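Side-chain contacts in dihydropteroate synthase (Xanthomonas albilineans, PDB 6Q62), which probably condenses para-aminobenzoate with 6-hydroxymethyl-7,8-dihydropterin diphosphate to give 7,8-dihydropteroate, the immediate precursor of folate derivatives: residues Asp18-Met23 / Thr273-Val278; Val26-Asp31 / His39-Ala44. All blocks are in the same frame, centred on the assembly; numbering follows the deposited sequence.

Contact 1: Asp18-Met23 / Thr273-Val278; sequences DRPRVM and TVWQAV
P20 and W275 make the tight half of this contact. The proline presses CG against the six-membered edge of the indole, 3.6 Å from CZ3 of W275. CG of P20 lies in the ring plane at that edge and the two side chains cross at about a right angle, so the meeting is pyrrolidine against aromatic edge and not a stack over the face. W275 reaches this position because its CG stands anti to the backbone N (chi1 171°), which carries the indole off the helix toward the proline. Both residues are buried, and the link between them is purely apolar.

The other half is looser and more polar. The amide of Q276 lies against the aliphatic part of R19, with NE2 of Q276 3.9 Å from CB of R19 and OE1 of Q276 4.0 Å from CD of R19. Their amide and guanidinium planes are 39° apart. R19 is exposed, and Q276 meets its methylenes by van der Waals contact alone. NH1 of R21 lies 3.1 Å above the plane of the R19 guanidinium, offset toward its rim. Salt bridges from R21 NH2 to D18 OD1 (2.8 Å, through the syn lone pair and 10° out of the R21 guanidinium plane) and from NH1 to D58 probably offset the charge of R21.

In the fold, the segment 18-23 leads into strand 21-27, which runs parallel to strand 259-262, and V22 packs on the earlier turns of helix 265-279. Helix 242-254 closes the apolar half, A253 touching both P20 and W275, while L251 of the second subunit also packs on the indole.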
loop_
_atom_site.group_PDB
_atom_site.type_symbol
_atom_site.label_atom_id
_atom_site.label_comp_id
_atom_site.label_asym_id
_atom_site.label_seq_id
_atom_site.Cartn_x
_atom_site.Cartn_y
_atom_site.Cartn_z
ATOM N N ASP A 18 -3.759 -14.217 14.781
ATOM C CA ASP A 18 -5.186 -14.185 14.424
ATOM C C ASP A 18 -5.387 -13.237 13.208
ATOM O O ASP A 18 -6.457 -13.170 12.606
ATOM C CB ASP A 18 -6.025 -13.737 15.641
ATOM C CG ASP A 18 -5.719 -12.346 16.175
ATOM O OD1 ASP A 18 -4.529 -11.957 16.180
ATOM O OD2 ASP A 18 -6.666 -11.657 16.605
ATOM N N ARG A 19 -4.349 -12.476 12.893
ATOM C CA ARG A 19 -4.291 -11.541 11.766
ATOM C C ARG A 19 -2.798 -11.334 11.429
ATOM O O ARG A 19 -1.949 -11.629 12.279
ATOM C CB ARG A 19 -4.974 -10.179 12.112
ATOM C CG ARG A 19 -4.354 -9.391 13.258
ATOM C CD ARG A 19 -5.123 -8.116 13.517
ATOM N NE ARG A 19 -4.792 -7.520 14.816
ATOM C CZ ARG A 19 -4.041 -6.433 14.989
ATOM N NH1 ARG A 19 -3.521 -5.802 13.944
ATOM N NH2 ARG A 19 -3.811 -5.965 16.210
ATOM N N PRO A 20 -2.440 -10.824 10.231
ATOM C CA PRO A 20 -1.007 -10.603 9.939
ATOM C C PRO A 20 -0.362 -9.649 10.930
ATOM O O PRO A 20 -0.930 -8.615 11.271
ATOM C CB PRO A 20 -1.009 -10.023 8.523
ATOM C CG PRO A 20 -2.302 -10.488 7.940
ATOM C CD PRO A 20 -3.284 -10.459 9.074
ATOM N N ARG A 21 0.814 -10.031 11.416
ATOM C CA ARG A 21 1.580 -9.279 12.403
ATOM C C ARG A 21 2.846 -8.722 11.764
ATOM O O ARG A 21 3.317 -9.242 10.745
ATOM C CB ARG A 21 1.891 -10.164 13.625
ATOM C CG ARG A 21 0.621 -10.688 14.326
ATOM C CD ARG A 21 -0.030 -9.615 15.176
ATOM N NE ARG A 21 -1.297 -10.041 15.774
ATOM C CZ ARG A 21 -2.018 -9.278 16.586
ATOM N NH1 ARG A 21 -1.585 -8.075 16.937
ATOM N NH2 ARG A 21 -3.160 -9.728 17.086
ATOM N N VAL A 22 3.356 -7.637 12.333
ATOM C CA VAL A 22 4.497 -6.920 11.785
ATOM C C VAL A 22 5.741 -7.123 12.596
ATOM O O VAL A 22 5.763 -6.863 13.817
ATOM C CB VAL A 22 4.156 -5.423 11.589
ATOM C CG1 VAL A 22 5.368 -4.616 11.099
ATOM C CG2 VAL A 22 2.980 -5.260 10.612
ATOM N N MET A 23 6.765 -7.641 11.919
ATOM C CA MET A 23 8.104 -7.908 12.484
ATOM C C MET A 23 9.022 -6.748 12.069
ATOM O O MET A 23 9.384 -6.656 10.912
ATOM C CB MET A 23 8.665 -9.243 11.959
ATOM C CG MET A 23 10.086 -9.542 12.441
ATOM S SD MET A 23 10.804 -10.947 11.522
ATOM C CE MET A 23 10.678 -12.245 12.755
ATOM N N THR A 273 -4.103 -2.071 8.575
ATOM C CA THR A 273 -5.270 -1.615 9.349
ATOM C C THR A 273 -6.446 -1.308 8.405
ATOM O O THR A 273 -7.574 -1.748 8.674
ATOM C CB THR A 273 -4.892 -0.420 10.242
ATOM O OG1 THR A 273 -3.878 -0.860 11.153
ATOM C CG2 THR A 273 -6.079 0.129 11.035
ATOM N N VAL A 274 -6.173 -0.611 7.266
ATOM C CA VAL A 274 -7.216 -0.291 6.289
ATOM C C VAL A 274 -7.773 -1.591 5.733
ATOM O O VAL A 274 -8.989 -1.776 5.670
ATOM C CB VAL A 274 -6.693 0.651 5.164
ATOM C CG1 VAL A 274 -7.777 0.858 4.094
ATOM C CG2 VAL A 274 -6.254 1.995 5.752
ATOM N N TRP A 275 -6.869 -2.520 5.343
ATOM C CA TRP A 275 -7.279 -3.802 4.805
ATOM C C TRP A 275 -8.117 -4.599 5.810
ATOM O O TRP A 275 -9.150 -5.129 5.417
ATOM C CB TRP A 275 -6.072 -4.600 4.311
ATOM C CG TRP A 275 -6.409 -6.019 3.937
ATOM C CD1 TRP A 275 -7.249 -6.442 2.947
ATOM C CD2 TRP A 275 -5.880 -7.197 4.548
ATOM N NE1 TRP A 275 -7.294 -7.823 2.923
ATOM C CE2 TRP A 275 -6.443 -8.311 3.884
ATOM C CE3 TRP A 275 -4.983 -7.417 5.588
ATOM C CZ2 TRP A 275 -6.141 -9.630 4.243
ATOM C CZ3 TRP A 275 -4.679 -8.725 5.939
ATOM C CH2 TRP A 275 -5.256 -9.812 5.268
ATOM N N GLN A 276 -7.699 -4.627 7.097
ATOM C CA GLN A 276 -8.451 -5.337 8.137
ATOM C C GLN A 276 -9.894 -4.805 8.203
ATOM O O GLN A 276 -10.815 -5.603 8.312
ATOM C CB GLN A 276 -7.781 -5.202 9.509
ATOM C CG GLN A 276 -6.696 -6.227 9.789
ATOM C CD GLN A 276 -7.205 -7.646 9.935
ATOM O OE1 GLN A 276 -8.012 -7.961 10.818
ATOM N NE2 GLN A 276 -6.730 -8.533 9.075
ATOM N N ALA A 277 -10.076 -3.470 8.185
ATOM C CA ALA A 277 -11.424 -2.846 8.253
ATOM C C ALA A 277 -12.296 -3.316 7.097
ATOM O O ALA A 277 -13.456 -3.650 7.287
ATOM C CB ALA A 277 -11.314 -1.331 8.237
ATOM N N VAL A 278 -11.728 -3.369 5.891
ATOM C CA VAL A 278 -12.425 -3.780 4.681
ATOM C C VAL A 278 -12.749 -5.271 4.717
ATOM O O VAL A 278 -13.883 -5.653 4.437
ATOM C CB VAL A 278 -11.592 -3.376 3.436
ATOM C CG1 VAL A 278 -12.115 -4.021 2.158
ATOM C CG2 VAL A 278 -11.527 -1.859 3.304
#

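Contact 2: Val26-Asp31 / His39-Ala44; sequences VNVTPD and HTTVEA. With SO4 (sulfate ion), chain H.
A single methyl group, CG2 of T41, does most of the joining here, and what it meets is mainly backbone: it sits 3.6 Å from C of T29 and 3.7 Å from N of P30, against the peptide link between those two residues. T41 lies in the first turn of helix 41-54, and its CG2 stands anti to its own N, which directs the methyl at the loop. The same methyl is 4.0 Å from CG1 of V28, a buried valine that also packs on R82 and V86 of helix 76-93. Next to it, OG1 of T41 comes within 3.9 Å of CG of P30, an exposed proline. The contact thus joins the loop after strand 21-27 to the start of helix 41-54, the first beta-alpha step of the barrel.

A capping box starts the helix. N of E43 donates to OG1 of T40 over 2.9 Å, and N of T40 donates in return, at 2.8 Å and 160°, to OE2 of E43, which accepts through its anti lone pair. This reciprocal pair caps the first turn, on which T41, the residue after the N-cap, sits.

On the strand, ND2 of N27 donates to O1 of a sulfate, probably from the crystallisation liquor, over 3.0 Å, with a second, weak bond to O3.

Loop and helix therefore meet by van der Waals contact, with no polar bond between the segments: T40 and E43 bond each other, and T29 bonds S32 and T67. The sulfate held by N27, R261 and H263 is consistent with a site for an anionic group, perhaps the substrate's diphosphate, since R261 also lines the 6-chloroguanine pocket.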
loop_
_atom_site.group_PDB
_atom_site.type_symbol
_atom_site.label_atom_id
_atom_site.label_comp_id
_atom_site.label_asym_id
_atom_site.label_seq_id
_atom_site.Cartn_x
_atom_site.Cartn_y
_atom_site.Cartn_z
ATOM N N VAL A 26 15.539 -4.720 13.061
ATOM C CA VAL A 26 16.522 -3.997 13.860
ATOM C C VAL A 26 17.902 -4.531 13.491
ATOM O O VAL A 26 18.331 -5.564 14.009
ATOM C CB VAL A 26 16.253 -4.053 15.391
ATOM C CG1 VAL A 26 17.305 -3.246 16.173
ATOM C CG2 VAL A 26 14.845 -3.580 15.712
ATOM N N ASN A 27 18.602 -3.845 12.565
ATOM C CA ASN A 27 19.939 -4.267 12.174
ATOM C C ASN A 27 20.963 -3.601 13.082
ATOM O O ASN A 27 20.933 -2.384 13.281
ATOM C CB ASN A 27 20.208 -3.945 10.713
ATOM C CG ASN A 27 19.478 -4.840 9.747
ATOM O OD1 ASN A 27 19.326 -6.047 9.960
ATOM N ND2 ASN A 27 19.036 -4.267 8.651
ATOM N N VAL A 28 21.837 -4.412 13.671
ATOM C CA VAL A 28 22.858 -3.884 14.572
ATOM C C VAL A 28 24.169 -3.955 13.809
ATOM O O VAL A 28 24.954 -4.878 13.998
ATOM C CB VAL A 28 22.956 -4.644 15.926
ATOM C CG1 VAL A 28 23.788 -3.839 16.946
ATOM C CG2 VAL A 28 21.576 -4.982 16.481
ATOM N N THR A 29 24.381 -3.019 12.897
ATOM C CA THR A 29 25.623 -2.996 12.121
ATOM C C THR A 29 26.058 -1.532 12.063
ATOM O O THR A 29 25.195 -0.654 11.927
ATOM C CB THR A 29 25.449 -3.571 10.683
ATOM O OG1 THR A 29 24.474 -2.809 9.983
ATOM C CG2 THR A 29 25.061 -5.064 10.653
ATOM N N PRO A 30 27.358 -1.221 12.172
ATOM C CA PRO A 30 27.774 0.199 12.054
ATOM C C PRO A 30 27.268 0.895 10.778
ATOM O O PRO A 30 26.898 2.066 10.836
ATOM C CB PRO A 30 29.300 0.122 12.096
ATOM C CG PRO A 30 29.593 -1.160 12.842
ATOM C CD PRO A 30 28.520 -2.110 12.371
ATOM N N ASP A 31 27.180 0.160 9.646
ATOM C CA ASP A 31 26.710 0.695 8.355
ATOM C C ASP A 31 25.202 1.016 8.336
ATOM O O ASP A 31 24.736 1.726 7.443
ATOM C CB ASP A 31 27.100 -0.231 7.186
ATOM N N HIS A 39 27.475 8.427 18.756
ATOM C CA HIS A 39 26.625 7.357 19.288
ATOM C C HIS A 39 27.279 6.002 19.135
ATOM O O HIS A 39 28.033 5.801 18.184
ATOM C CB HIS A 39 25.292 7.298 18.526
ATOM C CG HIS A 39 24.439 8.514 18.707
ATOM N ND1 HIS A 39 24.557 9.600 17.867
ATOM C CD2 HIS A 39 23.523 8.791 19.663
ATOM C CE1 HIS A 39 23.682 10.496 18.311
ATOM N NE2 HIS A 39 23.043 10.055 19.397
ATOM N N THR A 40 26.900 5.037 19.981
ATOM C CA THR A 40 27.383 3.684 19.768
ATOM C C THR A 40 26.412 2.964 18.797
ATOM O O THR A 40 25.249 3.362 18.643
ATOM C CB THR A 40 27.511 2.914 21.108
ATOM O OG1 THR A 40 26.215 2.493 21.529
ATOM C CG2 THR A 40 28.208 3.697 22.206
ATOM N N THR A 41 26.884 1.869 18.173
ATOM C CA THR A 41 26.030 1.060 17.284
ATOM C C THR A 41 24.873 0.468 18.110
ATOM O O THR A 41 23.714 0.490 17.669
ATOM C CB THR A 41 26.879 -0.036 16.626
ATOM O OG1 THR A 41 27.937 0.618 15.951
ATOM C CG2 THR A 41 26.080 -0.888 15.629
ATOM N N VAL A 42 25.199 -0.058 19.312
ATOM C CA VAL A 42 24.209 -0.639 20.209
ATOM C C VAL A 42 23.125 0.396 20.556
ATOM O O VAL A 42 21.947 0.087 20.403
ATOM C CB VAL A 42 24.880 -1.263 21.466
ATOM C CG1 VAL A 42 23.856 -1.515 22.561
ATOM C CG2 VAL A 42 25.616 -2.538 21.102
ATOM N N GLU A 43 23.514 1.606 20.990
ATOM C CA GLU A 43 22.539 2.620 21.379
ATOM C C GLU A 43 21.650 3.046 20.207
ATOM O O GLU A 43 20.447 3.282 20.406
ATOM C CB GLU A 43 23.202 3.809 22.081
ATOM C CG GLU A 43 23.342 5.081 21.294
ATOM C CD GLU A 43 24.062 6.138 22.091
ATOM O OE1 GLU A 43 23.391 6.864 22.855
ATOM O OE2 GLU A 43 25.303 6.224 21.973
ATOM N N ALA A 44 22.229 3.133 18.990
ATOM C CA ALA A 44 21.441 3.496 17.798
ATOM C C ALA A 44 20.421 2.374 17.443
ATOM O O ALA A 44 19.286 2.671 17.072
ATOM C CB ALA A 44 22.376 3.749 16.628
HETATM S S SO4 H . 17.752 -6.507 5.898
HETATM O O1 SO4 H . 17.845 -5.037 5.972
HETATM O O2 SO4 H . 18.836 -7.050 5.066
HETATM O O3 SO4 H . 17.877 -7.111 7.272
HETATM O O4 SO4 H . 16.492 -6.910 5.295
#

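Overall arrangement
Both contacts draw on strand 21-27 of the parallel sheet in this TIM-barrel enzyme, contact 1 at its start and contact 2 at its end, with centres about 29 Å apart. Along the chain contact 2 is nested inside the loop that contact 1 closes. Contact 1 is long-range, bringing helix 265-279, last in the chain, against the entry to the first barrel strand, beside the seam where strand 21-27 pairs with strand 259-262, so first and last elements meet. Contact 2 is local, within the beta-alpha-beta unit of strands 21-27 and 59-63 and helix 41-54. It lies at the C-terminal end of the strand, where TIM barrels carry their active sites, with the side chain of T29 about 11 Å from the bound 6-chloroguanine.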